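Local coordinates for ActII protein (Streptomyces coelicolor, PDB 2OPT) that is a TetR-family transcriptional repressor that probably binds regulatory DNA and also binds the antibiotic actinorhodin or its precursor (S)-DNPA, at residues D51-T63 / L96-G110. Numbering follows the deposited sequence.
Sequences DELLDLVFDIVLT and LARIAIDRVPLGPNG
In this TetR-family fold, Asp59 and Arg103 join the helix that links the DNA-binding and C-terminal domains, 51-61, to helix 96-100, the loop after it and the start of helix 108-123. The two helix segments 51-61 and 96-100 cross at -115°.

The carboxylate of Asp59 sits at the N-terminus of helix 108-123 and takes up its first backbone N-H groups. Asp59 OD2 accepts from Asn109 N (2.8 Å) through its syn lone pair, and OD1 accepts from Gly110 N on the syn side. A water also bridges OD1 to Gly107 N. The helix end would be expected to stabilise the negative charge. In return, Asn109 ND2 donates to Asp59 O (3.0 Å) from above the carbonyl plane.

Arg103 anchors the other end. Its NE gives a short bond of 2.6 Å to Asp55 OD1, part of a salt bridge on the anti side of the carboxylate. NH2 reaches Asp51 O, and NH1 points almost straight (173°) at Ile99 O. These bonds fix the guanidinium, with Leu54 CB over one face.

Between them lies Phe58. With CG anti to its backbone N (chi1 -178°), the ring lies over Ala100, whose CA makes a CH-pi contact with one face. Pro105 CB touches both Phe58 CE2 (3.8 Å) and Leu62 CD1. Farther along, Val61 CG2 and Leu96 CD2 meet tip to tip (3.6 Å).

Helix 8-22 packs on Ile60, Val61 and Ile99, while helix 75-92 covers Val61, Leu62, Leu96 and Ala100. Val104 and Leu106 turn to Phe166 and Leu170 of the second subunit.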
loop_
_atom_site.group_PDB
_atom_site.type_symbol
_atom_site.label_atom_id
_atom_site.label_comp_id
_atom_site.label_asym_id
_atom_site.label_seq_id
_atom_site.Cartn_x
_atom_site.Cartn_y
_atom_site.Cartn_z
ATOM N N ASP A 51 18.232 -11.725 4.972
ATOM C CA ASP A 51 17.024 -11.142 5.536
ATOM C C ASP A 51 17.252 -10.349 6.806
ATOM O O ASP A 51 16.621 -9.334 7.028
ATOM C CB ASP A 51 15.995 -12.250 5.748
ATOM C CG ASP A 51 15.449 -12.761 4.414
ATOM O OD1 ASP A 51 15.488 -11.976 3.411
ATOM O OD2 ASP A 51 14.948 -13.915 4.369
ATOM N N GLU A 52 18.144 -10.796 7.656
ATOM C CA GLU A 52 18.425 -10.089 8.905
ATOM C C GLU A 52 19.175 -8.822 8.592
ATOM O O GLU A 52 19.005 -7.814 9.247
ATOM C CB GLU A 52 19.275 -10.988 9.763
ATOM C CG GLU A 52 18.360 -12.216 10.172
ATOM C CD GLU A 52 19.073 -13.449 10.747
ATOM O OE1 GLU A 52 20.240 -13.714 10.411
ATOM O OE2 GLU A 52 18.417 -14.215 11.518
ATOM N N LEU A 53 20.038 -8.907 7.603
ATOM C CA LEU A 53 20.817 -7.728 7.167
ATOM C C LEU A 53 19.865 -6.619 6.728
ATOM O O LEU A 53 20.022 -5.455 7.099
ATOM C CB LEU A 53 21.730 -8.169 6.037
ATOM C CG LEU A 53 22.660 -7.090 5.422
ATOM C CD1 LEU A 53 21.846 -6.352 4.439
ATOM C CD2 LEU A 53 23.306 -6.158 6.479
ATOM N N LEU A 54 18.917 -6.959 5.872
ATOM C CA LEU A 54 17.937 -6.008 5.386
ATOM C C LEU A 54 17.115 -5.395 6.538
ATOM O O LEU A 54 16.771 -4.229 6.474
ATOM C CB LEU A 54 17.028 -6.681 4.339
ATOM C CG LEU A 54 17.728 -6.979 3.000
ATOM C CD1 LEU A 54 16.732 -7.641 2.071
ATOM C CD2 LEU A 54 18.328 -5.696 2.373
ATOM N N ASP A 55 16.791 -6.170 7.582
ATOM C CA ASP A 55 16.085 -5.628 8.766
ATOM C C ASP A 55 16.952 -4.512 9.323
ATOM O O ASP A 55 16.450 -3.481 9.806
ATOM C CB ASP A 55 15.946 -6.698 9.868
ATOM C CG ASP A 55 14.887 -7.782 9.559
ATOM O OD1 ASP A 55 13.960 -7.523 8.787
ATOM O OD2 ASP A 55 14.925 -8.881 10.189
ATOM N N LEU A 56 18.274 -4.708 9.291
ATOM C CA LEU A 56 19.184 -3.728 9.888
ATOM C C LEU A 56 19.334 -2.454 9.054
ATOM O O LEU A 56 19.527 -1.353 9.602
ATOM C CB LEU A 56 20.553 -4.376 10.134
ATOM C CG LEU A 56 20.672 -5.469 11.211
ATOM C CD1 LEU A 56 22.089 -6.043 11.178
ATOM C CD2 LEU A 56 20.369 -4.956 12.578
ATOM N N VAL A 57 19.351 -2.640 7.736
ATOM C CA VAL A 57 19.457 -1.550 6.764
ATOM C C VAL A 57 18.160 -0.732 6.929
ATOM O O VAL A 57 18.187 0.482 7.004
ATOM C CB VAL A 57 19.610 -2.105 5.352
ATOM C CG1 VAL A 57 19.452 -1.020 4.316
ATOM C CG2 VAL A 57 20.987 -2.780 5.147
ATOM N N PHE A 58 17.025 -1.419 7.059
ATOM C CA PHE A 58 15.783 -0.705 7.273
ATOM C C PHE A 58 15.838 0.164 8.526
ATOM O O PHE A 58 15.454 1.337 8.476
ATOM C CB PHE A 58 14.599 -1.695 7.311
ATOM C CG PHE A 58 13.230 -1.039 7.494
ATOM C CD1 PHE A 58 12.926 0.172 6.884
ATOM C CD2 PHE A 58 12.242 -1.681 8.233
ATOM C CE1 PHE A 58 11.672 0.761 7.044
ATOM C CE2 PHE A 58 10.985 -1.117 8.389
ATOM C CZ PHE A 58 10.694 0.097 7.783
ATOM N N ASP A 59 16.325 -0.375 9.649
ATOM C CA ASP A 59 16.328 0.439 10.858
ATOM C C ASP A 59 17.306 1.592 10.789
ATOM O O ASP A 59 17.054 2.678 11.335
ATOM C CB ASP A 59 16.630 -0.392 12.088
ATOM C CG ASP A 59 16.202 0.320 13.340
ATOM O OD1 ASP A 59 14.973 0.473 13.527
ATOM O OD2 ASP A 59 17.098 0.866 14.042
ATOM N N ILE A 60 18.426 1.405 10.108
ATOM C CA ILE A 60 19.433 2.469 10.158
ATOM C C ILE A 60 19.030 3.796 9.490
ATOM O O ILE A 60 19.432 4.879 9.921
ATOM C CB ILE A 60 20.775 1.949 9.638
ATOM C CG1 ILE A 60 21.896 2.673 10.376
ATOM C CG2 ILE A 60 20.885 2.090 8.069
ATOM C CD1 ILE A 60 23.211 2.005 10.198
ATOM N N VAL A 61 18.278 3.715 8.393
ATOM C CA VAL A 61 17.847 4.904 7.651
ATOM C C VAL A 61 16.714 5.658 8.411
ATOM O O VAL A 61 16.464 6.814 8.162
ATOM C CB VAL A 61 17.324 4.486 6.243
ATOM C CG1 VAL A 61 18.448 3.980 5.430
ATOM C CG2 VAL A 61 16.237 3.350 6.347
ATOM N N LEU A 62 15.999 4.967 9.302
ATOM C CA LEU A 62 14.904 5.563 10.075
ATOM C C LEU A 62 15.367 6.636 11.027
ATOM O O LEU A 62 14.560 7.415 11.515
ATOM C CB LEU A 62 14.184 4.493 10.878
ATOM C CG LEU A 62 13.371 3.516 10.025
ATOM C CD1 LEU A 62 12.578 2.501 10.922
ATOM C CD2 LEU A 62 12.376 4.314 9.193
ATOM N N THR A 63 16.677 6.675 11.281
ATOM C CA THR A 63 17.271 7.782 11.961
ATOM C C THR A 63 16.929 9.064 11.245
ATOM O O THR A 63 16.885 10.111 11.870
ATOM C CB THR A 63 18.828 7.649 12.066
ATOM O OG1 THR A 63 19.249 8.477 13.143
ATOM C CG2 THR A 63 19.552 8.133 10.806
ATOM N N LEU A 96 14.138 1.123 -1.059
ATOM C CA LEU A 96 14.010 1.025 0.390
ATOM C C LEU A 96 12.577 0.702 0.797
ATOM O O LEU A 96 12.345 -0.049 1.744
ATOM C CB LEU A 96 14.467 2.324 1.058
ATOM C CG LEU A 96 14.417 2.355 2.586
ATOM C CD1 LEU A 96 15.356 1.314 3.176
ATOM C CD2 LEU A 96 14.754 3.744 3.108
ATOM N N ALA A 97 11.619 1.275 0.077
ATOM C CA ALA A 97 10.210 0.959 0.283
ATOM C C ALA A 97 9.929 -0.512 -0.003
ATOM O O ALA A 97 8.994 -1.094 0.549
ATOM C CB ALA A 97 9.334 1.848 -0.585
ATOM N N ARG A 98 10.742 -1.108 -0.869
ATOM C CA ARG A 98 10.616 -2.532 -1.190
ATOM C C ARG A 98 10.985 -3.337 0.037
ATOM O O ARG A 98 10.391 -4.346 0.333
ATOM C CB ARG A 98 11.542 -2.918 -2.346
ATOM C CG ARG A 98 10.931 -2.954 -3.719
ATOM C CD ARG A 98 11.976 -3.423 -4.763
ATOM N NE ARG A 98 12.222 -4.875 -4.682
ATOM C CZ ARG A 98 13.099 -5.563 -5.416
ATOM N NH1 ARG A 98 13.856 -4.967 -6.329
ATOM N NH2 ARG A 98 13.217 -6.870 -5.246
ATOM N N ILE A 99 11.997 -2.896 0.759
ATOM C CA ILE A 99 12.397 -3.607 1.970
ATOM C C ILE A 99 11.392 -3.358 3.067
ATOM O O ILE A 99 11.045 -4.264 3.821
ATOM C CB ILE A 99 13.779 -3.061 2.424
ATOM C CG1 ILE A 99 14.858 -3.379 1.388
ATOM C CG2 ILE A 99 14.161 -3.536 3.804
ATOM C CD1 ILE A 99 16.147 -2.599 1.645
ATOM N N ALA A 100 10.957 -2.095 3.176
ATOM C CA ALA A 100 10.060 -1.640 4.235
ATOM C C ALA A 100 8.691 -2.262 4.209
ATOM O O ALA A 100 8.077 -2.413 5.245
ATOM C CB ALA A 100 9.905 -0.142 4.175
ATOM N N ILE A 101 8.188 -2.575 3.022
ATOM C CA ILE A 101 6.746 -2.853 2.845
ATOM C C ILE A 101 6.199 -4.051 3.663
ATOM O O ILE A 101 5.011 -4.060 4.092
ATOM C CB ILE A 101 6.387 -2.949 1.314
ATOM C CG1 ILE A 101 4.880 -2.734 1.011
ATOM C CG2 ILE A 101 7.073 -4.166 0.614
ATOM C CD1 ILE A 101 3.899 -3.021 2.121
ATOM N N ASP A 102 7.047 -5.054 3.872
ATOM C CA ASP A 102 6.723 -6.280 4.585
ATOM C C ASP A 102 7.348 -6.313 6.011
ATOM O O ASP A 102 7.344 -7.346 6.673
ATOM C CB ASP A 102 7.285 -7.437 3.759
ATOM C CG ASP A 102 8.805 -7.339 3.581
ATOM O OD1 ASP A 102 9.324 -6.225 3.354
ATOM O OD2 ASP A 102 9.483 -8.383 3.679
ATOM N N ARG A 103 7.926 -5.201 6.458
ATOM C CA ARG A 103 8.654 -5.164 7.729
ATOM C C ARG A 103 7.993 -4.249 8.775
ATOM O O ARG A 103 7.330 -3.269 8.419
ATOM C CB ARG A 103 10.103 -4.732 7.476
ATOM C CG ARG A 103 10.934 -5.797 6.749
ATOM C CD ARG A 103 12.402 -5.361 6.565
ATOM N NE ARG A 103 13.244 -6.563 6.461
ATOM C CZ ARG A 103 13.396 -7.303 5.358
ATOM N NH1 ARG A 103 12.814 -6.947 4.211
ATOM N NH2 ARG A 103 14.159 -8.385 5.397
ATOM N N VAL A 104 8.163 -4.588 10.056
ATOM C CA VAL A 104 7.667 -3.759 11.164
ATOM C C VAL A 104 8.876 -2.983 11.703
ATOM O O VAL A 104 9.878 -3.581 12.039
ATOM C CB VAL A 104 6.980 -4.632 12.289
ATOM C CG1 VAL A 104 6.728 -3.823 13.563
ATOM C CG2 VAL A 104 5.665 -5.290 11.772
ATOM N N PRO A 105 8.805 -1.642 11.709
ATOM C CA PRO A 105 9.963 -0.873 12.134
ATOM C C PRO A 105 10.086 -0.905 13.658
ATOM O O PRO A 105 9.777 0.071 14.331
ATOM C CB PRO A 105 9.690 0.543 11.586
ATOM C CG PRO A 105 8.207 0.629 11.350
ATOM C CD PRO A 105 7.651 -0.791 11.311
ATOM N N LEU A 106 10.528 -2.040 14.184
ATOM C CA LEU A 106 10.771 -2.186 15.612
ATOM C C LEU A 106 12.230 -2.574 15.943
ATOM O O LEU A 106 12.479 -3.337 16.882
ATOM C CB LEU A 106 9.795 -3.191 16.218
ATOM C CG LEU A 106 8.568 -2.689 16.991
ATOM C CD1 LEU A 106 8.275 -1.171 16.916
ATOM C CD2 LEU A 106 7.364 -3.471 16.540
ATOM N N GLY A 107 13.188 -2.087 15.161
ATOM C CA GLY A 107 14.531 -2.007 15.677
ATOM C C GLY A 107 14.629 -0.701 16.479
ATOM O O GLY A 107 13.644 0.003 16.653
ATOM N N PRO A 108 15.840 -0.350 16.920
ATOM C CA PRO A 108 16.142 0.826 17.729
ATOM C C PRO A 108 15.535 2.082 17.187
ATOM O O PRO A 108 14.764 2.724 17.866
ATOM C CB PRO A 108 17.656 0.927 17.646
ATOM C CG PRO A 108 18.135 -0.473 17.300
ATOM C CD PRO A 108 17.039 -1.168 16.616
ATOM N N ASN A 109 15.890 2.466 15.967
ATOM C CA ASN A 109 15.391 3.727 15.433
ATOM C C ASN A 109 13.892 3.646 15.188
ATOM O O ASN A 109 13.155 4.629 15.399
ATOM C CB ASN A 109 16.120 4.105 14.162
ATOM C CG ASN A 109 17.498 4.519 14.437
ATOM O OD1 ASN A 109 17.770 5.276 15.381
ATOM N ND2 ASN A 109 18.420 3.985 13.655
ATOM N N GLY A 110 13.447 2.455 14.804
ATOM C CA GLY A 110 12.042 2.278 14.502
ATOM C C GLY A 110 11.176 2.426 15.736
ATOM O O GLY A 110 10.118 3.069 15.663
HETATM O O HOH W 1 13.168 -0.926 12.527
HETATM O O HOH W 2 19.752 7.120 15.869
#